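Local coordinates for enoyl CoA hydratase/isomerase (Crotonase) (Legionella pneumophila subsp. pneumophila, PDB 3I47), which probably hydrates enoyl-CoA thioesters and may also act as an isomerase, with a crotonase-type fold, at residues D5-I10 with T18-S23; I10-G15 with I200-P205; A126-R131 with V184-L189. All coordinates share one frame; numbering follows the deposited sequence.

Contact 1. Residues D5-I10 with T18-S23; sequences DLLYEI and TMNRIS
L7 and T18 face each other as an antiparallel hydrogen-bonded pair, each giving its N-H to the other's carbonyl: L7 N to T18 O and T18 N to L7 O, both 2.9 Å. L6 and M19 form the next, non-hydrogen-bonded pair. Beyond it N20 N reaches D5 O at 2.8 Å, coming from above the carbonyl plane, so the pairing outlasts the strands by one bond.

The charged contact lies at the same end. R21, extended from CG to NE, lays its chain across the D5 side chain and sets NE 2.7 Å from D5 OD2. This salt bridge is not a flat two-pronged one: the carboxylate and guanidinium planes are 69° apart, and NE approaches OD2 from above the carboxylate. R21 NH2 makes a weak second bond to the same oxygen. A water in the guanidinium plane lies 2.8 Å from both D5 OD2 and R21 NH2, bridging the pair, while R21 NH1 is taken by D29 in a second salt bridge.

On the face bearing L6 and M19 the contact is apolar: L6 CD1 meets M19 CG at 4.0 Å, and helix 30-45 touches L6. On the other face L7 CB and T18 CB are 4.1 Å apart, and T18 OG1 bonds K55 NZ. Just past the strand, L7 CD1 lies 3.9 Å from N20 CG, against an amide held by S4 O at ND2 and N57 at OD1. Together they form the open end of the beta hairpin 6-11/14-19, which starts the main sheet of the crotonase fold.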
loop_
_atom_site.group_PDB
_atom_site.type_symbol
_atom_site.label_atom_id
_atom_site.label_comp_id
_atom_site.label_asym_id
_atom_site.label_seq_id
_atom_site.Cartn_x
_atom_site.Cartn_y
_atom_site.Cartn_z
ATOM N N ASP A 5 -3.153 13.655 14.319
ATOM C CA ASP A 5 -1.950 13.038 13.729
ATOM C C ASP A 5 -2.244 12.148 12.528
ATOM O O ASP A 5 -1.423 12.051 11.610
ATOM C CB ASP A 5 -1.160 12.245 14.773
ATOM C CG ASP A 5 -0.291 13.135 15.651
ATOM O OD1 ASP A 5 -0.409 14.381 15.585
ATOM O OD2 ASP A 5 0.517 12.596 16.417
ATOM N N LEU A 6 -3.395 11.489 12.551
ATOM C CA LEU A 6 -3.790 10.620 11.464
ATOM C C LEU A 6 -5.263 10.847 11.195
ATOM O O LEU A 6 -6.095 10.611 12.075
ATOM C CB LEU A 6 -3.510 9.163 11.828
ATOM C CG LEU A 6 -3.828 8.200 10.690
ATOM C CD1 LEU A 6 -2.710 8.234 9.668
ATOM C CD2 LEU A 6 -4.052 6.814 11.206
ATOM N N LEU A 7 -5.572 11.338 9.998
ATOM C CA LEU A 7 -6.934 11.620 9.603
ATOM C C LEU A 7 -7.542 10.417 8.900
ATOM O O LEU A 7 -6.832 9.635 8.273
ATOM C CB LEU A 7 -6.994 12.859 8.702
ATOM C CG LEU A 7 -6.326 14.125 9.245
ATOM C CD1 LEU A 7 -6.282 15.213 8.179
ATOM C CD2 LEU A 7 -7.011 14.628 10.519
ATOM N N TYR A 8 -8.845 10.249 9.045
ATOM C CA TYR A 8 -9.545 9.143 8.394
ATOM C C TYR A 8 -10.900 9.608 7.906
ATOM O O TYR A 8 -11.704 10.123 8.690
ATOM C CB TYR A 8 -9.678 7.963 9.364
ATOM C CG TYR A 8 -10.409 6.766 8.811
ATOM C CD1 TYR A 8 -10.016 6.181 7.604
ATOM C CD2 TYR A 8 -11.488 6.208 9.504
ATOM C CE1 TYR A 8 -10.693 5.079 7.088
ATOM C CE2 TYR A 8 -12.165 5.105 9.004
ATOM C CZ TYR A 8 -11.765 4.550 7.798
ATOM O OH TYR A 8 -12.435 3.452 7.309
ATOM N N GLU A 9 -11.152 9.446 6.608
ATOM C CA GLU A 9 -12.457 9.778 6.033
ATOM C C GLU A 9 -12.784 8.858 4.867
ATOM O O GLU A 9 -11.883 8.264 4.272
ATOM C CB GLU A 9 -12.539 11.252 5.610
ATOM C CG GLU A 9 -11.798 11.633 4.332
ATOM C CD GLU A 9 -12.136 13.046 3.859
ATOM O OE1 GLU A 9 -13.337 13.389 3.783
ATOM O OE2 GLU A 9 -11.199 13.816 3.555
ATOM N N ILE A 10 -14.075 8.741 4.569
ATOM C CA ILE A 10 -14.554 7.947 3.438
ATOM C C ILE A 10 -15.200 8.867 2.402
ATOM O O ILE A 10 -16.057 9.689 2.749
ATOM C CB ILE A 10 -15.557 6.861 3.899
ATOM C CG1 ILE A 10 -14.900 5.918 4.910
ATOM C CG2 ILE A 10 -16.112 6.072 2.699
ATOM C CD1 ILE A 10 -15.889 5.120 5.736
ATOM N N THR A 18 -4.824 9.609 6.172
ATOM C CA THR A 18 -3.856 10.669 5.889
ATOM C C THR A 18 -2.926 10.947 7.072
ATOM O O THR A 18 -3.366 11.436 8.118
ATOM C CB THR A 18 -4.578 11.971 5.463
ATOM O OG1 THR A 18 -5.469 11.681 4.380
ATOM C CG2 THR A 18 -3.579 13.027 5.013
ATOM N N MET A 19 -1.640 10.657 6.891
ATOM C CA MET A 19 -0.640 11.021 7.895
ATOM C C MET A 19 -0.539 12.544 7.955
ATOM O O MET A 19 -0.329 13.203 6.938
ATOM C CB MET A 19 0.709 10.383 7.564
ATOM C CG MET A 19 0.701 8.845 7.690
ATOM S SD MET A 19 2.252 7.961 7.234
ATOM C CE MET A 19 2.379 8.320 5.467
ATOM N N ASN A 20 -0.687 13.096 9.158
ATOM C CA ASN A 20 -0.895 14.536 9.292
ATOM C C ASN A 20 0.024 15.178 10.342
ATOM O O ASN A 20 -0.313 16.221 10.929
ATOM C CB ASN A 20 -2.386 14.796 9.595
ATOM C CG ASN A 20 -2.782 16.255 9.431
ATOM O OD1 ASN A 20 -2.445 16.901 8.438
ATOM N ND2 ASN A 20 -3.512 16.781 10.416
ATOM N N ARG A 21 1.189 14.573 10.564
ATOM C CA ARG A 21 2.219 15.199 11.412
ATOM C C ARG A 21 3.068 16.131 10.557
ATOM O O ARG A 21 4.230 15.839 10.264
ATOM C CB ARG A 21 3.088 14.151 12.103
ATOM C CG ARG A 21 2.376 13.391 13.205
ATOM C CD ARG A 21 3.405 12.625 14.034
ATOM N NE ARG A 21 2.806 11.826 15.103
ATOM C CZ ARG A 21 3.517 11.037 15.909
ATOM N NH1 ARG A 21 4.832 10.961 15.770
ATOM N NH2 ARG A 21 2.915 10.333 16.859
ATOM N N ILE A 22 2.466 17.242 10.136
ATOM C CA ILE A 22 3.098 18.137 9.167
ATOM C C ILE A 22 4.422 18.716 9.675
ATOM O O ILE A 22 5.421 18.706 8.955
ATOM C CB ILE A 22 2.108 19.246 8.706
ATOM C CG1 ILE A 22 0.976 18.607 7.873
ATOM C CG2 ILE A 22 2.855 20.358 7.938
ATOM C CD1 ILE A 22 -0.191 19.548 7.575
ATOM N N SER A 23 4.447 19.183 10.918
ATOM C CA SER A 23 5.654 19.813 11.447
ATOM C C SER A 23 6.822 18.836 11.627
ATOM O O SER A 23 7.991 19.244 11.587
ATOM C CB SER A 23 5.348 20.562 12.746
ATOM O OG SER A 23 5.017 19.663 13.790
HETATM O O HOH W 1 0.194 9.893 16.868
#

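Contact 2. Residues I10-G15 with I200-P205; sequences IQDKVG and ISNNAP
K13 and S201 are the closest backbone pair here, with CA atoms 6.3 Å apart, where the tip of a beta hairpin meets the C-terminal end of helix 189-201. The hairpin 6-11/14-19 reverses through a type I' turn from Q11 to V14. D12 and K13 at its two central positions both have positive phi, and V14 N closes on Q11 O at 2.8 Å while Q11 N returns the bond to V14 O. Past S201 the other segment turns away, and N203 N still reaches back to I200 O at 3.1 Å. The backbones are not hydrogen-bonded to each other; the turn simply abuts the end of the helix.

S201 supplies most of the helix-end surface. Its CB lies 4.2 Å from K13 CB, an aliphatic touch at the base of the lysine, whose chain then leads away. S201 OG sits between the backbone N and the carbonyl carbon (chi1 78°), turned back onto its own helix, where it bonds S198 O. The same hydroxyl comes 3.4 Å from D12 O without bonding it and has V14 CG2 alongside.

Neighbouring parts tie both segments into the fold. K13 makes backbone bonds to R50 and V51, at the start of strand 51-56; R50 NH1 also donates to S201 O, and W259 NE1 to N202 O.

The D12 and N202 side chains cross at about a right angle. With CG anti to the backbone N (chi1 -179°), the end of the D12 side chain comes nearer the helix, where S198 OG bonds OD2 weakly; N202 ND2 stops 4.1 Å from that D12 OD2, too far for a hydrogen bond.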
loop_
_atom_site.group_PDB
_atom_site.type_symbol
_atom_site.label_atom_id
_atom_site.label_comp_id
_atom_site.label_asym_id
_atom_site.label_seq_id
_atom_site.Cartn_x
_atom_site.Cartn_y
_atom_site.Cartn_z
ATOM N N ILE A 10 -14.075 8.741 4.569
ATOM C CA ILE A 10 -14.554 7.947 3.438
ATOM C C ILE A 10 -15.200 8.867 2.402
ATOM O O ILE A 10 -16.057 9.689 2.749
ATOM C CB ILE A 10 -15.557 6.861 3.899
ATOM C CG1 ILE A 10 -14.900 5.918 4.910
ATOM C CG2 ILE A 10 -16.112 6.072 2.699
ATOM C CD1 ILE A 10 -15.889 5.120 5.736
ATOM N N GLN A 11 -14.761 8.750 1.150
ATOM C CA GLN A 11 -15.363 9.453 0.007
ATOM C C GLN A 11 -15.679 8.447 -1.098
ATOM O O GLN A 11 -14.781 7.750 -1.539
ATOM C CB GLN A 11 -14.378 10.459 -0.598
ATOM C CG GLN A 11 -13.998 11.663 0.247
ATOM C CD GLN A 11 -12.989 12.568 -0.465
ATOM O OE1 GLN A 11 -12.887 12.566 -1.696
ATOM N NE2 GLN A 11 -12.237 13.344 0.316
ATOM N N ASP A 12 -16.926 8.393 -1.573
ATOM C CA ASP A 12 -17.273 7.555 -2.753
ATOM C C ASP A 12 -16.608 6.155 -2.726
ATOM O O ASP A 12 -15.930 5.738 -3.689
ATOM C CB ASP A 12 -16.942 8.299 -4.071
ATOM C CG ASP A 12 -17.303 7.486 -5.340
ATOM O OD1 ASP A 12 -18.329 6.766 -5.342
ATOM O OD2 ASP A 12 -16.557 7.575 -6.347
ATOM N N LYS A 13 -16.805 5.455 -1.607
ATOM C CA LYS A 13 -16.323 4.086 -1.381
ATOM C C LYS A 13 -14.803 3.947 -1.273
ATOM O O LYS A 13 -14.277 2.828 -1.280
ATOM C CB LYS A 13 -16.905 3.109 -2.416
ATOM C CG LYS A 13 -18.434 3.138 -2.443
ATOM C CD LYS A 13 -19.015 2.005 -3.269
ATOM C CE LYS A 13 -20.547 2.039 -3.247
ATOM N NZ LYS A 13 -21.111 1.889 -1.860
ATOM N N VAL A 14 -14.121 5.083 -1.126
ATOM C CA VAL A 14 -12.671 5.093 -0.896
ATOM C C VAL A 14 -12.375 5.530 0.545
ATOM O O VAL A 14 -12.750 6.631 0.963
ATOM C CB VAL A 14 -11.940 6.028 -1.893
ATOM C CG1 VAL A 14 -10.433 5.981 -1.669
ATOM C CG2 VAL A 14 -12.255 5.640 -3.324
ATOM N N GLY A 15 -11.703 4.665 1.301
ATOM C CA GLY A 15 -11.261 5.024 2.658
ATOM C C GLY A 15 -9.903 5.680 2.563
ATOM O O GLY A 15 -8.992 5.125 1.951
ATOM N N ILE A 200 -11.286 2.223 -9.671
ATOM C CA ILE A 200 -11.242 0.869 -9.145
ATOM C C ILE A 200 -12.491 0.561 -8.295
ATOM O O ILE A 200 -13.055 -0.540 -8.388
ATOM C CB ILE A 200 -9.930 0.632 -8.340
ATOM C CG1 ILE A 200 -8.721 0.787 -9.274
ATOM C CG2 ILE A 200 -9.931 -0.746 -7.699
ATOM C CD1 ILE A 200 -7.372 0.816 -8.548
ATOM N N SER A 201 -12.937 1.544 -7.506
ATOM C CA SER A 201 -14.095 1.356 -6.615
ATOM C C SER A 201 -15.385 1.188 -7.407
ATOM O O SER A 201 -16.370 0.679 -6.880
ATOM C CB SER A 201 -14.226 2.501 -5.597
ATOM O OG SER A 201 -14.794 3.662 -6.182
ATOM N N ASN A 202 -15.362 1.599 -8.669
ATOM C CA ASN A 202 -16.540 1.454 -9.524
ATOM C C ASN A 202 -16.533 0.222 -10.421
ATOM O O ASN A 202 -17.513 -0.054 -11.130
ATOM C CB ASN A 202 -16.816 2.752 -10.288
ATOM C CG ASN A 202 -17.246 3.875 -9.363
ATOM O OD1 ASN A 202 -18.128 3.697 -8.513
ATOM N ND2 ASN A 202 -16.618 5.030 -9.502
ATOM N N ASN A 203 -15.449 -0.543 -10.383
ATOM C CA ASN A 203 -15.452 -1.855 -11.019
ATOM C C ASN A 203 -16.237 -2.823 -10.126
ATOM O O ASN A 203 -16.453 -2.552 -8.937
ATOM C CB ASN A 203 -14.022 -2.364 -11.255
ATOM C CG ASN A 203 -13.254 -1.539 -12.295
ATOM O OD1 ASN A 203 -12.014 -1.477 -12.271
ATOM N ND2 ASN A 203 -13.979 -0.902 -13.199
ATOM N N ALA A 204 -16.674 -3.946 -10.691
ATOM C CA ALA A 204 -17.467 -4.914 -9.923
ATOM C C ALA A 204 -16.713 -5.361 -8.677
ATOM O O ALA A 204 -15.602 -5.849 -8.762
ATOM C CB ALA A 204 -17.826 -6.105 -10.785
ATOM N N PRO A 205 -17.319 -5.175 -7.498
ATOM C CA PRO A 205 -16.538 -5.316 -6.268
ATOM C C PRO A 205 -16.044 -6.729 -5.976
ATOM O O PRO A 205 -14.895 -6.897 -5.552
ATOM C CB PRO A 205 -17.502 -4.826 -5.175
ATOM C CG PRO A 205 -18.854 -4.921 -5.780
ATOM C CD PRO A 205 -18.663 -4.638 -7.245
#

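Contact 3. Residues A126-R131 with V184-L189; sequences ASTSAR and VPDDTL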
loop_
_atom_site.group_PDB
_atom_site.type_symbol
_atom_site.label_atom_id
_atom_site.label_comp_id
_atom_site.label_asym_id
_atom_site.label_seq_id
_atom_site.Cartn_x
_atom_site.Cartn_y
_atom_site.Cartn_z
ATOM N N ALA A 126 3.386 8.041 -7.188
ATOM C CA ALA A 126 4.329 9.047 -6.703
ATOM C C ALA A 126 4.225 10.330 -7.507
ATOM O O ALA A 126 3.965 10.292 -8.721
ATOM C CB ALA A 126 5.744 8.506 -6.766
ATOM N N SER A 127 4.420 11.461 -6.837
ATOM C CA SER A 127 4.629 12.723 -7.536
ATOM C C SER A 127 6.035 12.698 -8.148
ATOM O O SER A 127 6.911 11.944 -7.700
ATOM C CB SER A 127 4.490 13.895 -6.560
ATOM O OG SER A 127 5.457 13.758 -5.548
ATOM N N THR A 128 6.251 13.510 -9.178
ATOM C CA THR A 128 7.542 13.510 -9.875
ATOM C C THR A 128 8.697 13.874 -8.939
ATOM O O THR A 128 9.836 13.443 -9.157
ATOM C CB THR A 128 7.537 14.474 -11.087
ATOM O OG1 THR A 128 7.217 15.794 -10.648
ATOM C CG2 THR A 128 6.513 14.032 -12.121
ATOM N N SER A 129 8.398 14.638 -7.897
ATOM C CA SER A 129 9.424 15.096 -6.956
ATOM C C SER A 129 9.662 14.146 -5.773
ATOM O O SER A 129 10.516 14.430 -4.920
ATOM C CB SER A 129 9.093 16.510 -6.456
ATOM O OG SER A 129 9.230 17.458 -7.500
ATOM N N ALA A 130 8.930 13.028 -5.714
ATOM C CA ALA A 130 9.092 12.042 -4.627
ATOM C C ALA A 130 10.481 11.400 -4.645
ATOM O O ALA A 130 11.079 11.239 -5.712
ATOM C CB ALA A 130 8.014 10.966 -4.704
ATOM N N ARG A 131 11.002 11.080 -3.459
ATOM C CA ARG A 131 12.295 10.402 -3.347
ATOM C C ARG A 131 12.192 9.313 -2.300
ATOM O O ARG A 131 11.413 9.414 -1.349
ATOM C CB ARG A 131 13.437 11.353 -2.970
ATOM C CG ARG A 131 13.617 12.554 -3.874
ATOM C CD ARG A 131 13.200 13.786 -3.115
ATOM N NE ARG A 131 13.739 13.745 -1.758
ATOM C CZ ARG A 131 13.525 14.664 -0.822
ATOM N NH1 ARG A 131 14.078 14.519 0.374
ATOM N NH2 ARG A 131 12.784 15.733 -1.078
ATOM N N VAL A 184 3.266 11.055 -11.450
ATOM C CA VAL A 184 2.339 12.093 -11.923
ATOM C C VAL A 184 2.757 13.483 -11.425
ATOM O O VAL A 184 3.542 13.595 -10.474
ATOM C CB VAL A 184 0.879 11.757 -11.500
ATOM C CG1 VAL A 184 0.444 10.400 -12.080
ATOM C CG2 VAL A 184 0.761 11.747 -9.989
ATOM N N PRO A 185 2.269 14.566 -12.070
ATOM C CA PRO A 185 2.688 15.907 -11.674
ATOM C C PRO A 185 2.406 16.224 -10.211
ATOM O O PRO A 185 1.357 15.841 -9.690
ATOM C CB PRO A 185 1.853 16.813 -12.595
ATOM C CG PRO A 185 1.626 15.970 -13.809
ATOM C CD PRO A 185 1.373 14.608 -13.240
ATOM N N ASP A 186 3.351 16.914 -9.569
ATOM C CA ASP A 186 3.260 17.263 -8.145
ATOM C C ASP A 186 1.915 17.886 -7.720
ATOM O O ASP A 186 1.300 17.474 -6.727
ATOM C CB ASP A 186 4.380 18.251 -7.773
ATOM C CG ASP A 186 5.783 17.631 -7.803
ATOM O OD1 ASP A 186 5.941 16.427 -8.068
ATOM O OD2 ASP A 186 6.750 18.380 -7.538
ATOM N N ASP A 187 1.466 18.890 -8.464
ATOM C CA ASP A 187 0.339 19.692 -7.999
ATOM C C ASP A 187 -0.996 19.004 -8.213
ATOM O O ASP A 187 -2.019 19.494 -7.728
ATOM C CB ASP A 187 0.346 21.080 -8.635
ATOM C CG ASP A 187 1.528 21.924 -8.187
ATOM O OD1 ASP A 187 2.190 21.589 -7.172
ATOM O OD2 ASP A 187 1.794 22.938 -8.858
ATOM N N THR A 188 -0.992 17.873 -8.925
ATOM C CA THR A 188 -2.234 17.107 -9.128
ATOM C C THR A 188 -2.172 15.653 -8.641
ATOM O O THR A 188 -2.967 14.805 -9.046
ATOM C CB THR A 188 -2.733 17.199 -10.574
ATOM O OG1 THR A 188 -1.636 16.997 -11.472
ATOM C CG2 THR A 188 -3.368 18.558 -10.827
ATOM N N LEU A 189 -1.240 15.376 -7.730
ATOM C CA LEU A 189 -1.099 14.040 -7.167
ATOM C C LEU A 189 -2.393 13.569 -6.501
ATOM O O LEU A 189 -2.856 12.452 -6.767
ATOM C CB LEU A 189 0.069 14.008 -6.168
ATOM C CG LEU A 189 0.315 12.691 -5.419
ATOM C CD1 LEU A 189 0.694 11.551 -6.384
ATOM C CD2 LEU A 189 1.421 12.882 -4.374
HETATM O O HOH W 2 5.439 18.197 -11.173
#
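D186 reaches from the loop after strand 182-184 to the turn that follows strand 123-127, and its carboxylate is the centre of this contact. CB points neither at the turn nor from it. CG stands anti to the carbonyl carbon (chi1 -69°), which carries the carboxylate over to T128 and S129; across the contact D186 CG comes nearest to S129 OG, at 3.5 Å. OD1 accepts two bonds: S129 N, 3.0 Å away, donates to the syn lone pair of D186 OD1, whereas T128 OG1 donates from 2.9 Å and from above the carboxylate plane. S127 CB also presses on this oxygen. D186 OD2 takes the short bond from S129 OG, 2.6 Å, likewise at its syn lone pair. S129 thus grips both oxygens, one by its backbone N-H and one by its hydroxyl, and T128 adds a third bond from out of plane, fixing the rotation of the carboxylate. A water donates to T128 OG1 and accepts from D186 N.

S127 to A130 form a type I turn, with T128 and S129 at its centre, so these three bonds clamp the turn from the side. V184 pairs with S127 in a parallel bridge, its N and O bonding the residues on either side of S127: V184 N bonds A126 O at 2.9 Å, nearly straight along the carbonyl, and V184 O receives a weak bond from T128 N and a CA-H contact from S127.

L189, opening helix 189-201, lays CD1 3.8 Å from S127 N and CD2 against S127 CB, covering the strand end. Such pairing joins the last two parallel strands of the crotonase sheet, 123-127 and the outermost 182-184, where the chain turns from sheet into helix.

All three contacts lie on the six-stranded sheet of the domain. Contact 1 binds its outermost hairpin at the open end and contact 2 meets the turn of that same hairpin; they share I10, and their centres are 20 Å apart. Contact 3 holds the other edge, its centre 19 Å from contact 1 and 23 Å from contact 2, with nearest atoms about 11 Å away in each case. Helix 189-201 connects the two edges: it runs from L189 in contact 3 to the neighbourhood of S201 in contact 2, thus spanning the sheet from strand 182-184 to the hairpin. None of the three contacts includes a bound ligand or an identified catalytic residue.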